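Local coordinates for cell wall binding protein cwp8 (Peptoclostridium difficile, PDB 5J6Q) that probably attaches to the bacterial cell wall through its three CWB2 modules, as a protein of the S-layer, at residues 331-336 with 436-441; 427-432 with 499-504; 489-494 with 506-511; 515-520 with 537-542. All blocks are in the same frame, centred on the assembly; numbering follows the deposited sequence.

Contact 1: 331-336 with 436-441; sequences LASQKN and RAAQFG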
loop_
_atom_site.group_PDB
_atom_site.type_symbol
_atom_site.label_atom_id
_atom_site.label_comp_id
_atom_site.label_asym_id
_atom_site.label_seq_id
_atom_site.Cartn_x
_atom_site.Cartn_y
_atom_site.Cartn_z
ATOM N N LEU A 331 18.419 13.027 27.807
ATOM C CA LEU A 331 19.507 13.761 27.242
ATOM C C LEU A 331 19.190 14.120 25.796
ATOM O O LEU A 331 19.339 15.312 25.443
ATOM C CB LEU A 331 20.858 12.981 27.286
ATOM C CG LEU A 331 21.977 13.838 26.691
ATOM C CD1 LEU A 331 21.924 15.248 27.394
ATOM C CD2 LEU A 331 23.288 13.252 26.836
ATOM N N ALA A 332 18.749 13.097 24.950
ATOM C CA ALA A 332 18.351 13.411 23.577
ATOM C C ALA A 332 17.156 14.375 23.595
ATOM O O ALA A 332 17.046 15.212 22.695
ATOM C CB ALA A 332 17.959 12.163 22.792
ATOM N N SER A 333 16.273 14.266 24.560
ATOM C CA SER A 333 15.111 15.159 24.554
ATOM C C SER A 333 15.540 16.561 24.941
ATOM O O SER A 333 15.016 17.541 24.398
ATOM C CB SER A 333 14.063 14.693 25.563
ATOM O OG SER A 333 13.127 13.782 25.004
ATOM N N GLN A 334 16.491 16.659 25.897
ATOM C CA GLN A 334 16.914 17.975 26.400
ATOM C C GLN A 334 17.733 18.757 25.423
ATOM O O GLN A 334 17.439 19.938 25.239
ATOM C CB GLN A 334 17.711 17.864 27.702
ATOM C CG GLN A 334 17.572 19.137 28.510
ATOM C CD GLN A 334 17.770 18.894 29.975
ATOM O OE1 GLN A 334 18.897 18.848 30.448
ATOM N NE2 GLN A 334 16.694 18.651 30.692
ATOM N N LYS A 335 18.743 18.107 24.813
ATOM C CA LYS A 335 19.634 18.702 23.823
ATOM C C LYS A 335 19.012 18.638 22.422
ATOM O O LYS A 335 19.700 18.923 21.438
ATOM C CB LYS A 335 20.996 17.984 23.828
ATOM C CG LYS A 335 21.712 18.007 25.216
ATOM C CD LYS A 335 21.527 19.353 26.038
ATOM C CE LYS A 335 21.850 19.123 27.529
ATOM N NZ LYS A 335 21.440 20.250 28.460
ATOM N N ASN A 336 17.704 18.270 22.330
ATOM C CA ASN A 336 16.984 18.189 21.041
ATOM C C ASN A 336 17.836 17.514 19.968
ATOM O O ASN A 336 18.105 18.080 18.919
ATOM C CB ASN A 336 16.589 19.600 20.618
ATOM C CG ASN A 336 15.706 20.213 21.667
ATOM O OD1 ASN A 336 14.597 19.718 21.897
ATOM N ND2 ASN A 336 16.123 21.275 22.358
ATOM N N ARG A 436 8.861 8.631 29.756
ATOM C CA ARG A 436 8.405 9.444 30.880
ATOM C C ARG A 436 9.549 10.261 31.402
ATOM O O ARG A 436 9.341 11.471 31.630
ATOM C CB ARG A 436 7.812 8.526 31.951
ATOM C CG ARG A 436 7.672 9.184 33.283
ATOM C CD ARG A 436 6.542 10.220 33.136
ATOM N NE ARG A 436 6.312 10.935 34.373
ATOM C CZ ARG A 436 5.170 11.569 34.660
ATOM N NH1 ARG A 436 5.043 12.205 35.817
ATOM N NH2 ARG A 436 4.148 11.572 33.790
ATOM N N ALA A 437 10.756 9.643 31.542
ATOM C CA ALA A 437 11.888 10.385 32.031
ATOM C C ALA A 437 12.319 11.436 31.029
ATOM O O ALA A 437 12.574 12.582 31.452
ATOM C CB ALA A 437 13.045 9.488 32.318
ATOM N N ALA A 438 12.394 11.074 29.711
ATOM C CA ALA A 438 12.779 12.027 28.693
ATOM C C ALA A 438 11.784 13.184 28.734
ATOM O O ALA A 438 12.154 14.308 28.477
ATOM C CB ALA A 438 12.748 11.419 27.299
ATOM N N GLN A 439 10.547 12.881 29.016
ATOM C CA GLN A 439 9.484 13.885 29.006
ATOM C C GLN A 439 9.592 14.878 30.230
ATOM O O GLN A 439 8.869 15.866 30.256
ATOM C CB GLN A 439 8.137 13.176 29.068
ATOM C CG GLN A 439 6.989 14.154 28.893
ATOM C CD GLN A 439 5.641 13.582 29.170
ATOM O OE1 GLN A 439 4.727 14.277 29.674
ATOM N NE2 GLN A 439 5.430 12.344 28.845
ATOM N N PHE A 440 10.487 14.615 31.202
ATOM C CA PHE A 440 10.531 15.459 32.385
ATOM C C PHE A 440 11.932 15.781 32.821
ATOM O O PHE A 440 12.065 16.223 33.943
ATOM C CB PHE A 440 9.779 14.786 33.575
ATOM C CG PHE A 440 8.276 14.832 33.467
ATOM C CD1 PHE A 440 7.588 13.857 32.784
ATOM C CD2 PHE A 440 7.556 15.873 34.022
ATOM C CE1 PHE A 440 6.217 13.919 32.654
ATOM C CE2 PHE A 440 6.177 15.929 33.889
ATOM C CZ PHE A 440 5.519 14.948 33.203
ATOM N N GLY A 441 12.970 15.577 32.001
ATOM C CA GLY A 441 14.310 15.915 32.454
ATOM C C GLY A 441 14.795 15.036 33.603
ATOM O O GLY A 441 15.841 15.300 34.200
HETATM O O HOH W 1 16.556 18.197 33.766
#
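Ser333 meets Ala438 where helices 329-334 and 434-438 come side by side, Ser333 CA 5.7 Å from Ala438 CA. Take the serine from its base outward. Its CB sits 3.5 Å from the carbonyl O of Ala438 and a little farther from that residue's methyl. OG then swings beside its own backbone N (chi1 -90°), and this turns it onto the methyl, with Ser333 OG 3.3 Å from Ala438 CB. No hydrogen bond links the two residues, so the hydroxyl rests on carbon here. Helix 531-542 packs against both partners: Ala541 touches Ser333 and Ala438 alike, and Pro538 lies on the serine.

The next residue, Gln334, spans a wider gap. Its extended chain carries the amide toward Gly441, yet Gln334 NE2 comes no nearer than 4.0 Å to Gly441 CA. A water fills in, accepting from Gln334 NE2 at 3.1 Å and donating to Gly441 O at 3.0 Å. The other end of the amide is used as well, since OE1 takes the backbone N of Lys413, which fixes how the group is turned.

Small residues thus bring the helices close, while polar groups meet only through solvent. The chemistry implies a joint between two CWB2 modules that rests on close fit and one water bridge, with no direct polar bond between these segments.

Contact 2: 427-432 with 499-504; sequences EADAMS and KDTNAK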
loop_
_atom_site.group_PDB
_atom_site.type_symbol
_atom_site.label_atom_id
_atom_site.label_comp_id
_atom_site.label_asym_id
_atom_site.label_seq_id
_atom_site.Cartn_x
_atom_site.Cartn_y
_atom_site.Cartn_z
ATOM N N GLU A 427 17.543 -3.729 31.974
ATOM C CA GLU A 427 17.168 -2.879 30.813
ATOM C C GLU A 427 15.744 -3.134 30.213
ATOM O O GLU A 427 15.125 -2.205 29.768
ATOM C CB GLU A 427 18.203 -2.980 29.711
ATOM C CG GLU A 427 18.302 -4.336 29.062
ATOM C CD GLU A 427 19.698 -4.911 29.171
ATOM O OE1 GLU A 427 20.651 -4.115 29.332
ATOM O OE2 GLU A 427 19.838 -6.160 29.110
ATOM N N ALA A 428 15.267 -4.343 30.212
ATOM C CA ALA A 428 13.968 -4.630 29.696
ATOM C C ALA A 428 12.866 -3.978 30.597
ATOM O O ALA A 428 11.822 -3.738 30.034
ATOM C CB ALA A 428 13.778 -6.107 29.677
ATOM N N ASP A 429 13.106 -3.755 31.975
ATOM C CA ASP A 429 12.133 -3.075 32.869
ATOM C C ASP A 429 12.303 -1.598 32.751
ATOM O O ASP A 429 11.328 -0.832 32.872
ATOM C CB ASP A 429 12.331 -3.382 34.378
ATOM C CG ASP A 429 11.872 -4.744 34.774
ATOM O OD1 ASP A 429 11.054 -5.369 34.007
ATOM O OD2 ASP A 429 12.294 -5.209 35.826
ATOM N N ALA A 430 13.556 -1.194 32.586
ATOM C CA ALA A 430 13.944 0.201 32.533
ATOM C C ALA A 430 13.427 0.924 31.337
ATOM O O ALA A 430 12.883 2.006 31.520
ATOM C CB ALA A 430 15.451 0.299 32.583
ATOM N N MET A 431 13.588 0.357 30.108
ATOM C CA MET A 431 13.127 0.915 28.853
ATOM C C MET A 431 11.695 1.427 28.899
ATOM O O MET A 431 11.340 2.291 28.150
ATOM C CB MET A 431 13.134 -0.189 27.847
ATOM C CG MET A 431 12.940 0.297 26.535
ATOM S SD MET A 431 14.463 1.164 26.012
ATOM C CE MET A 431 15.642 -0.160 26.246
ATOM N N SER A 432 10.899 0.856 29.740
ATOM C CA SER A 432 9.525 1.234 29.928
ATOM C C SER A 432 9.334 2.681 30.517
ATOM O O SER A 432 8.282 3.338 30.309
ATOM C CB SER A 432 8.918 0.165 30.835
ATOM O OG SER A 432 8.435 -0.950 30.095
ATOM N N LYS A 499 6.675 -7.336 30.634
ATOM C CA LYS A 499 5.437 -6.922 30.062
ATOM C C LYS A 499 4.551 -6.404 31.282
ATOM O O LYS A 499 3.867 -5.370 31.113
ATOM C CB LYS A 499 4.706 -8.003 29.264
ATOM C CG LYS A 499 5.505 -8.375 28.024
ATOM C CD LYS A 499 5.033 -9.582 27.383
ATOM C CE LYS A 499 3.891 -9.208 26.488
ATOM N NZ LYS A 499 4.345 -8.394 25.371
ATOM N N ASP A 500 4.597 -7.077 32.431
ATOM C CA ASP A 500 3.895 -6.574 33.612
ATOM C C ASP A 500 4.512 -5.268 34.073
ATOM O O ASP A 500 3.791 -4.379 34.438
ATOM C CB ASP A 500 3.879 -7.568 34.741
ATOM C CG ASP A 500 3.251 -8.843 34.334
ATOM O OD1 ASP A 500 2.244 -8.791 33.506
ATOM O OD2 ASP A 500 3.783 -9.920 34.753
ATOM N N THR A 501 5.818 -5.116 34.049
ATOM C CA THR A 501 6.374 -3.776 34.386
ATOM C C THR A 501 5.898 -2.689 33.419
ATOM O O THR A 501 5.574 -1.550 33.838
ATOM C CB THR A 501 7.874 -3.848 34.322
ATOM O OG1 THR A 501 8.299 -4.874 35.259
ATOM C CG2 THR A 501 8.559 -2.510 34.574
ATOM N N ASN A 502 5.936 -2.999 32.109
ATOM C CA ASN A 502 5.500 -2.036 31.109
ATOM C C ASN A 502 4.075 -1.687 31.436
ATOM O O ASN A 502 3.783 -0.464 31.465
ATOM C CB ASN A 502 5.593 -2.589 29.715
ATOM C CG ASN A 502 5.305 -1.662 28.613
ATOM O OD1 ASN A 502 4.366 -1.952 27.779
ATOM N ND2 ASN A 502 6.047 -0.610 28.474
ATOM N N ALA A 503 3.174 -2.700 31.692
ATOM C CA ALA A 503 1.792 -2.353 32.071
ATOM C C ALA A 503 1.767 -1.439 33.302
ATOM O O ALA A 503 0.989 -0.468 33.281
ATOM C CB ALA A 503 0.891 -3.608 32.357
ATOM N N LYS A 504 2.580 -1.700 34.409
ATOM C CA LYS A 504 2.525 -0.721 35.573
ATOM C C LYS A 504 2.970 0.689 35.260
ATOM O O LYS A 504 2.356 1.642 35.786
ATOM C CB LYS A 504 3.319 -1.270 36.778
ATOM C CG LYS A 504 2.591 -2.525 37.297
ATOM C CD LYS A 504 3.420 -3.406 38.258
ATOM C CE LYS A 504 2.488 -3.999 39.338
ATOM N NZ LYS A 504 3.300 -4.320 40.566
#
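The amide of Asn502 and the carboxylate of Asp429 are the two flat groups here, and each meets a hydroxyl-bearing residue across the contact. Asn502 ND2 donates to Ser432 OG at 2.9 Å, with an N-H...O angle of 150° and the hydroxyl oxygen 15° out of the amide plane. The same nitrogen also bonds to Ile547 O, and Asn502 OD1 accepts from Leu549 N and Gln558 NE2. Four bonds therefore grip a buried amide and fix its rotation. The first torsion sets up the reach: CG lies anti to the backbone N (chi1 -174°), sending the amide along the helix flank to Ser432.

At the carboxylate, Asp429 OD1 approaches Thr501 OG1 to 3.1 Å, the two side chains crossing at about a right angle. This is proximity rather than an established hydrogen bond, because Thr501 OG1 is already tied to Gly495 N and Asn497 O, at the start of its own helix. The threonine's methyl lies against the aspartate too, with Thr501 CG2 3.7 Å from Asp429 O. Arg498 also packs against Asp429, and a sulfate, probably from the crystallisation liquor, lies about 5 Å from the aspartate side chain.

Asn502 thus joins three things at once: helix 498-509, the strand 547-549 region and, through Ser432, segment 427-432. This is a buried polar interface between two CWB2 modules, consistent with toprim-like units that pack against one another to form a single cell wall-anchoring unit.

Contact 3: 489-494 with 506-511; sequences KVERLA and INKYYA
Glu491 and Lys508 supply the charged part of this contact, reaching for each other from opposite directions. The carboxylate arrives on a fully extended chain, while the lysine runs straight to CE and bends only at its last torsion (chi4 128°), which brings the ammonium to the acid. The salt bridge joins Glu491 OE2 to Lys508 NZ, but the modelled 2.5 Å is very short and Glu491 is poorly ordered, so that length says little about strength. Glu465 on the neighbouring strand adds a second, long and weak ion pair to the same ammonium and a weak hydrogen bond to the hydroxyl of Tyr509.

Apolar contacts lie deeper. Leu493 splits its methyls between two neighbours on the helix: CD1 touches the lysine's aliphatic stem, 3.7 Å from Lys508 CD, and CD2 lies 4.2 Å from Tyr509 CE1, oblique to the ring. Within the helix, Lys508 CG sits 4.0 Å above the plane of the Tyr509 ring, over its centre. Leucine, lysine stem and ring therefore form one continuous hydrocarbon patch below an exposed charged pair.

Backbone hydrogen bonds tie Glu491 to Ile466, and Leu493 to Ile466 and Gly468. Strand 491-493 is an outermost strand of a four-stranded parallel sheet, whereas helix 498-509 leads on to strand 516-519 of another. This is strand-on-helix packing where the chain passes from one parallel alpha/beta sheet to the next, consistent with successive CWB2 modules.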
loop_
_atom_site.group_PDB
_atom_site.type_symbol
_atom_site.label_atom_id
_atom_site.label_comp_id
_atom_site.label_asym_id
_atom_site.label_seq_id
_atom_site.Cartn_x
_atom_site.Cartn_y
_atom_site.Cartn_z
ATOM N N LYS A 489 9.883 8.772 51.046
ATOM C CA LYS A 489 9.036 7.739 50.448
ATOM C C LYS A 489 9.420 7.491 48.986
ATOM O O LYS A 489 9.463 8.430 48.196
ATOM C CB LYS A 489 7.563 8.172 50.521
ATOM C CG LYS A 489 6.601 7.125 49.980
ATOM C CD LYS A 489 5.189 7.681 49.904
ATOM N N VAL A 490 9.690 6.228 48.626
ATOM C CA VAL A 490 10.061 5.884 47.268
ATOM C C VAL A 490 9.252 4.692 46.806
ATOM O O VAL A 490 9.360 3.603 47.364
ATOM C CB VAL A 490 11.574 5.578 47.178
ATOM C CG1 VAL A 490 11.935 5.111 45.773
ATOM C CG2 VAL A 490 12.387 6.814 47.540
ATOM N N GLU A 491 8.420 4.906 45.799
ATOM C CA GLU A 491 7.622 3.834 45.228
ATOM C C GLU A 491 8.480 3.004 44.259
ATOM O O GLU A 491 9.449 3.506 43.678
ATOM C CB GLU A 491 6.407 4.423 44.493
ATOM C CG GLU A 491 5.410 3.384 44.008
ATOM C CD GLU A 491 4.194 4.018 43.348
ATOM O OE1 GLU A 491 3.538 3.342 42.530
ATOM O OE2 GLU A 491 3.894 5.197 43.649
ATOM N N ARG A 492 8.124 1.733 44.118
ATOM C CA ARG A 492 8.773 0.796 43.232
ATOM C C ARG A 492 7.716 0.272 42.234
ATOM O O ARG A 492 6.664 -0.185 42.652
ATOM C CB ARG A 492 9.367 -0.350 44.076
ATOM C CG ARG A 492 9.736 -1.606 43.277
ATOM C CD ARG A 492 10.196 -2.749 44.208
ATOM N NE ARG A 492 11.289 -2.389 45.122
ATOM C CZ ARG A 492 12.585 -2.587 44.860
ATOM N NH1 ARG A 492 13.511 -2.266 45.757
ATOM N NH2 ARG A 492 12.962 -3.108 43.693
ATOM N N LEU A 493 7.971 0.397 40.944
ATOM C CA LEU A 493 7.107 -0.147 39.885
ATOM C C LEU A 493 7.836 -1.474 39.466
ATOM O O LEU A 493 8.929 -1.384 38.921
ATOM C CB LEU A 493 6.985 0.816 38.654
ATOM C CG LEU A 493 5.689 1.607 38.559
ATOM C CD1 LEU A 493 5.387 2.471 39.798
ATOM C CD2 LEU A 493 5.817 2.515 37.387
ATOM N N ALA A 494 7.239 -2.657 39.699
ATOM C CA ALA A 494 7.901 -3.902 39.410
ATOM C C ALA A 494 6.898 -5.001 39.145
ATOM O O ALA A 494 6.135 -5.332 40.035
ATOM C CB ALA A 494 8.777 -4.280 40.619
ATOM N N ILE A 506 2.641 2.225 32.328
ATOM C CA ILE A 506 1.540 2.784 31.564
ATOM C C ILE A 506 0.369 3.114 32.531
ATOM O O ILE A 506 -0.228 4.201 32.441
ATOM C CB ILE A 506 1.067 1.847 30.411
ATOM C CG1 ILE A 506 2.078 1.769 29.211
ATOM C CG2 ILE A 506 -0.268 2.431 29.906
ATOM C CD1 ILE A 506 2.054 0.363 28.426
ATOM N N ASN A 507 0.074 2.211 33.511
ATOM C CA ASN A 507 -1.088 2.486 34.398
ATOM C C ASN A 507 -0.835 3.720 35.261
ATOM O O ASN A 507 -1.736 4.474 35.571
ATOM C CB ASN A 507 -1.317 1.316 35.302
ATOM C CG ASN A 507 -2.531 1.360 36.247
ATOM O OD1 ASN A 507 -3.698 1.571 35.857
ATOM N ND2 ASN A 507 -2.346 1.074 37.502
ATOM N N LYS A 508 0.381 3.910 35.629
ATOM C CA LYS A 508 0.678 5.008 36.509
ATOM C C LYS A 508 0.815 6.355 35.847
ATOM O O LYS A 508 0.322 7.338 36.386
ATOM C CB LYS A 508 1.968 4.731 37.274
ATOM C CG LYS A 508 2.250 5.903 38.253
ATOM C CD LYS A 508 3.491 5.555 39.244
ATOM C CE LYS A 508 3.775 6.814 40.047
ATOM N NZ LYS A 508 3.797 6.523 41.490
ATOM N N TYR A 509 1.414 6.422 34.686
ATOM C CA TYR A 509 1.641 7.727 34.155
ATOM C C TYR A 509 0.888 8.183 32.936
ATOM O O TYR A 509 1.134 9.343 32.583
ATOM C CB TYR A 509 3.095 7.777 33.721
ATOM C CG TYR A 509 4.059 7.641 34.885
ATOM C CD1 TYR A 509 4.913 6.549 34.976
ATOM C CD2 TYR A 509 4.165 8.631 35.848
ATOM C CE1 TYR A 509 5.863 6.451 35.990
ATOM C CE2 TYR A 509 5.129 8.561 36.861
ATOM C CZ TYR A 509 5.974 7.474 36.919
ATOM O OH TYR A 509 6.952 7.416 37.862
ATOM N N TYR A 510 0.019 7.350 32.300
ATOM C CA TYR A 510 -0.413 7.820 31.012
ATOM C C TYR A 510 -1.868 7.980 30.820
ATOM O O TYR A 510 -2.300 8.030 29.673
ATOM C CB TYR A 510 0.167 6.869 29.934
ATOM C CG TYR A 510 1.652 7.133 29.742
ATOM C CD1 TYR A 510 2.604 6.297 30.305
ATOM C CD2 TYR A 510 2.083 8.231 29.001
ATOM C CE1 TYR A 510 3.967 6.560 30.133
ATOM C CE2 TYR A 510 3.422 8.505 28.829
ATOM C CZ TYR A 510 4.380 7.646 29.408
ATOM O OH TYR A 510 5.713 7.916 29.239
ATOM N N ALA A 511 -2.650 8.125 31.926
ATOM C CA ALA A 511 -4.060 8.349 31.804
ATOM C C ALA A 511 -4.232 9.582 30.847
ATOM O O ALA A 511 -3.462 10.552 30.956
ATOM C CB ALA A 511 -4.670 8.644 33.207
#

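Contact 4: 515-520 with 537-542; sequences KAYVAK and APLAAS. With SO4 (sulfate ion), chain H.
Tyr517 and Ala540 form the close-packed half of this contact. The backbone of the helix lies over one face of the ring in a CH-pi contact, Ala540 CA standing 4.0 Å from the ring centroid and 22° off its normal. The alanine methyl follows along the same ring, with Ala540 CB 3.8 Å from Tyr517 CD1. Leu539 comes in at about a right angle to the tyrosine, obliquely to the ring; its CG is anti to the backbone N (chi1 162°), and this carries CD2 to 3.5 Å from Tyr517 CE2. All three residues are buried, and the leucine is backed by Val301 and Arg305 of helix 294-305.

Strand 516-519, helix 531-542 and strand 547-549 make a beta-alpha-beta crossover, and Tyr517 points from the strand into the seam beneath its helix. The helix is kinked around Pro538, which has no backbone N-H to give to the preceding turn.

Toward the hydroxyl, polar groups and an anion join the leucine. Ser543 is hydrogen-bonded to both Tyr517 OH and Lys515 NZ. Just beyond lies a sulfate, probably from the crystallisation liquor, held by Lys515 NZ at 2.7 Å from its O3 and also by Lys571. A further bond from Tyr517 OH to sulfate O1 is less certain, because that oxygen is crowded in the model. Lys515 remains partly exposed on this side.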
loop_
_atom_site.group_PDB
_atom_site.type_symbol
_atom_site.label_atom_id
_atom_site.label_comp_id
_atom_site.label_asym_id
_atom_site.label_seq_id
_atom_site.Cartn_x
_atom_site.Cartn_y
_atom_site.Cartn_z
ATOM N N LYS A 515 -1.830 9.336 22.247
ATOM C CA LYS A 515 -1.113 8.493 21.293
ATOM C C LYS A 515 -0.515 7.304 22.022
ATOM O O LYS A 515 -0.262 7.361 23.277
ATOM C CB LYS A 515 0.057 9.276 20.672
ATOM C CG LYS A 515 -0.072 9.506 19.198
ATOM C CD LYS A 515 1.227 10.167 18.712
ATOM C CE LYS A 515 1.072 11.187 17.628
ATOM N NZ LYS A 515 2.342 11.932 17.549
ATOM N N ALA A 516 -0.239 6.249 21.256
ATOM C CA ALA A 516 0.444 5.077 21.841
ATOM C C ALA A 516 1.520 4.698 20.830
ATOM O O ALA A 516 1.257 4.686 19.588
ATOM C CB ALA A 516 -0.544 3.877 22.055
ATOM N N TYR A 517 2.684 4.496 21.304
ATOM C CA TYR A 517 3.730 3.975 20.457
ATOM C C TYR A 517 3.941 2.442 20.829
ATOM O O TYR A 517 3.666 2.058 21.975
ATOM C CB TYR A 517 5.005 4.713 20.810
ATOM C CG TYR A 517 5.039 6.116 20.218
ATOM C CD1 TYR A 517 4.344 7.157 20.802
ATOM C CD2 TYR A 517 5.760 6.392 19.066
ATOM C CE1 TYR A 517 4.366 8.437 20.275
ATOM C CE2 TYR A 517 5.783 7.670 18.508
ATOM C CZ TYR A 517 5.080 8.688 19.128
ATOM O OH TYR A 517 5.040 9.924 18.576
ATOM N N VAL A 518 4.470 1.582 19.923
ATOM C CA VAL A 518 4.695 0.137 20.352
ATOM C C VAL A 518 6.050 -0.321 19.781
ATOM O O VAL A 518 6.373 0.064 18.649
ATOM C CB VAL A 518 3.475 -0.725 19.863
ATOM C CG1 VAL A 518 3.183 -0.578 18.385
ATOM C CG2 VAL A 518 3.673 -2.199 20.178
ATOM N N ALA A 519 6.849 -1.123 20.548
ATOM C CA ALA A 519 8.136 -1.519 20.050
ATOM C C ALA A 519 8.502 -2.915 20.570
ATOM O O ALA A 519 7.933 -3.348 21.547
ATOM C CB ALA A 519 9.160 -0.503 20.566
ATOM N N LYS A 520 9.486 -3.590 19.984
ATOM C CA LYS A 520 9.751 -5.023 20.486
ATOM C C LYS A 520 10.194 -5.033 21.812
ATOM O O LYS A 520 10.942 -4.149 22.209
ATOM C CB LYS A 520 10.792 -5.612 19.548
ATOM C CG LYS A 520 10.083 -5.846 18.232
ATOM C CD LYS A 520 10.985 -6.655 17.260
ATOM C CE LYS A 520 11.917 -5.768 16.560
ATOM N NZ LYS A 520 12.937 -6.596 15.956
ATOM N N ALA A 537 12.150 6.574 22.383
ATOM C CA ALA A 537 11.627 7.167 23.598
ATOM C C ALA A 537 11.572 8.783 23.535
ATOM O O ALA A 537 10.604 9.267 24.044
ATOM C CB ALA A 537 12.435 6.707 24.799
ATOM N N PRO A 538 12.553 9.595 22.990
ATOM C CA PRO A 538 12.397 11.091 22.974
ATOM C C PRO A 538 11.255 11.450 22.097
ATOM O O PRO A 538 10.606 12.496 22.278
ATOM C CB PRO A 538 13.761 11.610 22.429
ATOM C CG PRO A 538 14.596 10.259 22.113
ATOM C CD PRO A 538 13.971 9.200 22.913
ATOM N N LEU A 539 10.990 10.578 21.050
ATOM C CA LEU A 539 9.877 10.838 20.188
ATOM C C LEU A 539 8.569 10.628 20.972
ATOM O O LEU A 539 7.676 11.532 20.974
ATOM C CB LEU A 539 9.992 9.979 18.938
ATOM C CG LEU A 539 8.677 9.865 18.179
ATOM C CD1 LEU A 539 8.347 11.195 17.531
ATOM C CD2 LEU A 539 8.789 8.873 17.057
ATOM N N ALA A 540 8.438 9.491 21.670
ATOM C CA ALA A 540 7.244 9.307 22.485
ATOM C C ALA A 540 7.200 10.424 23.594
ATOM O O ALA A 540 6.094 10.869 23.890
ATOM C CB ALA A 540 7.244 7.975 23.166
ATOM N N ALA A 541 8.380 10.850 24.181
ATOM C CA ALA A 541 8.355 11.947 25.182
ATOM C C ALA A 541 7.738 13.218 24.540
ATOM O O ALA A 541 6.853 13.846 25.165
ATOM C CB ALA A 541 9.766 12.290 25.644
ATOM N N SER A 542 8.185 13.594 23.315
ATOM C CA SER A 542 7.643 14.824 22.602
ATOM C C SER A 542 6.127 14.696 22.437
ATOM O O SER A 542 5.406 15.673 22.429
ATOM C CB SER A 542 8.278 14.974 21.213
ATOM O OG SER A 542 9.642 15.347 21.353
HETATM S S SO4 H . 4.632 9.838 15.234
HETATM O O1 SO4 H . 5.184 8.706 15.993
HETATM O O2 SO4 H . 4.633 9.439 13.694
HETATM O O3 SO4 H . 3.249 10.297 15.580
HETATM O O4 SO4 H . 5.641 10.773 15.679
#

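Overall arrangement
Following the chain, contact 1 opens at 331-336 and closes a loop of about a hundred residues at 436-441, joining the first CWB2 module to the second. Contact 2 opens at 427-432, before that loop shuts, so the two cross; it closes at 499-504, on the third module. Contact 3 starts inside the loop of contact 2, at 489-494, and ends at 506-511 on the same helix 498-509, crossing contact 2. Contact 4 follows in series as a short closure within one beta-alpha-beta unit. In space they draw together: Gln439 of contact 1 packs on Ala541 of contact 4, Lys504 NZ of contact 2 probably bonds to Ala494 O of contact 3, and Arg436 packs against Tyr509 and Tyr510.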